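Protein pid-3 (Caenorhabditis elegans, PDB 7OCX) probably acts in piRNA (21U RNA) biogenesis as a subunit of the PETISCO complex, pairing through its RNA recognition motif domain with that of TOFU-6. Local coordinates at residues T42-G45 and A46-V50. Numbering follows the deposited sequence.
Sequences TITG and AQSAV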
loop_
_atom_site.group_PDB
_atom_site.type_symbol
_atom_site.label_atom_id
_atom_site.label_comp_id
_atom_site.label_asym_id
_atom_site.label_seq_id
_atom_site.Cartn_x
_atom_site.Cartn_y
_atom_site.Cartn_z
ATOM N N THR B 42 1.220 -1.446 16.465
ATOM C CA THR B 42 1.455 -2.451 17.493
ATOM C C THR B 42 0.766 -3.745 17.074
ATOM O O THR B 42 -0.465 -3.811 17.021
ATOM C CB THR B 42 0.944 -1.979 18.848
ATOM O OG1 THR B 42 1.607 -0.768 19.221
ATOM C CG2 THR B 42 1.204 -3.024 19.902
ATOM N N ILE B 43 1.558 -4.772 16.784
ATOM C CA ILE B 43 0.999 -6.070 16.445
ATOM C C ILE B 43 0.421 -6.709 17.698
ATOM O O ILE B 43 1.009 -6.642 18.792
ATOM C CB ILE B 43 2.081 -6.940 15.781
ATOM C CG1 ILE B 43 2.311 -6.443 14.345
ATOM C CG2 ILE B 43 1.687 -8.403 15.746
ATOM C CD1 ILE B 43 3.421 -7.146 13.582
ATOM N N THR B 44 -0.764 -7.292 17.554
ATOM C CA THR B 44 -1.498 -7.894 18.665
ATOM C C THR B 44 -1.802 -9.356 18.392
ATOM O O THR B 44 -2.485 -9.999 19.192
ATOM C CB THR B 44 -2.803 -7.135 18.917
ATOM O OG1 THR B 44 -3.665 -7.285 17.786
ATOM C CG2 THR B 44 -2.516 -5.663 19.159
ATOM N N GLY B 45 -1.306 -9.886 17.283
ATOM C CA GLY B 45 -1.453 -11.278 16.918
ATOM C C GLY B 45 -1.045 -11.395 15.473
ATOM O O GLY B 45 -0.837 -10.400 14.787
ATOM N N ALA B 46 -0.918 -12.639 15.020
ATOM C CA ALA B 46 -0.556 -12.885 13.627
ATOM C C ALA B 46 -1.424 -12.103 12.651
ATOM O O ALA B 46 -0.936 -11.637 11.614
ATOM C CB ALA B 46 -0.681 -14.375 13.315
ATOM N N GLN B 47 -2.728 -12.011 12.921
ATOM C CA GLN B 47 -3.648 -11.388 11.975
ATOM C C GLN B 47 -4.396 -10.200 12.568
ATOM O O GLN B 47 -5.542 -9.941 12.184
ATOM C CB GLN B 47 -4.659 -12.407 11.453
ATOM C CG GLN B 47 -4.052 -13.688 10.939
ATOM C CD GLN B 47 -5.100 -14.627 10.416
ATOM O OE1 GLN B 47 -5.434 -15.614 11.070
ATOM N NE2 GLN B 47 -5.618 -14.343 9.222
ATOM N N SER B 48 -3.779 -9.475 13.499
ATOM C CA SER B 48 -4.432 -8.311 14.076
ATOM C C SER B 48 -3.386 -7.324 14.569
ATOM O O SER B 48 -2.292 -7.709 15.008
ATOM C CB SER B 48 -5.384 -8.670 15.245
ATOM O OG SER B 48 -4.705 -9.228 16.355
ATOM N N ALA B 49 -3.753 -6.045 14.530
ATOM C CA ALA B 49 -2.872 -5.008 15.034
ATOM C C ALA B 49 -3.694 -3.806 15.466
ATOM O O ALA B 49 -4.891 -3.696 15.171
ATOM C CB ALA B 49 -1.842 -4.597 13.980
ATOM N N VAL B 50 -3.046 -2.916 16.208
ATOM C CA VAL B 50 -3.595 -1.604 16.520
ATOM C C VAL B 50 -2.708 -0.566 15.838
ATOM O O VAL B 50 -1.477 -0.638 15.939
ATOM C CB VAL B 50 -3.685 -1.365 18.038
ATOM C CG1 VAL B 50 -4.071 0.089 18.247
ATOM C CG2 VAL B 50 -4.691 -2.308 18.720
#
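Thr44 and Ser48 meet hydroxyl to hydroxyl near the end of a beta hairpin, the one formed by strands 38-45 and 48-53 at one edge of the RNA recognition motif sheet. Their OG1 and OG atoms lie 2.6 Å apart in a short hydrogen bond. Each oxygen sits between its own backbone N and carbonyl carbon (chi1 65° in Thr44, 64° in Ser48), which turns the two hydroxyls toward one another across the strands. The same torsion sends the Thr44 methyl along the strand toward Val50, where CG2 of Thr44 packs against CG2 of Val50 at 4.0 Å, the two side chains crossing at about a right angle.

The hairpin carries a classic beta bulge here, two residues of the first strand, Thr44 and Gly45, standing opposite the single Ser48. Thr44 N donates to Ser48 O at 3.0 Å, arriving from above the carbonyl plane. Before the bulge the strands are regular, with Thr42 and Val50 as an antiparallel hydrogen-bonded pair joined by two nearly straight backbone bonds.

Ile43 and Ala49, a non-hydrogen-bonded pair, turn to the other face of the sheet from Thr42 and Val50. There both side chains touch Ile29 of helix 26-32, so this face of the hairpin lies against the domain's own helix. At the turn, Ala46 packs on Leu102 of the TOFU-6 chain and forms backbone hydrogen bonds with that chain, placing the hairpin end at the interface between the two proteins. CB of the buried Ala49 lies 3.4 Å from O of Thr42.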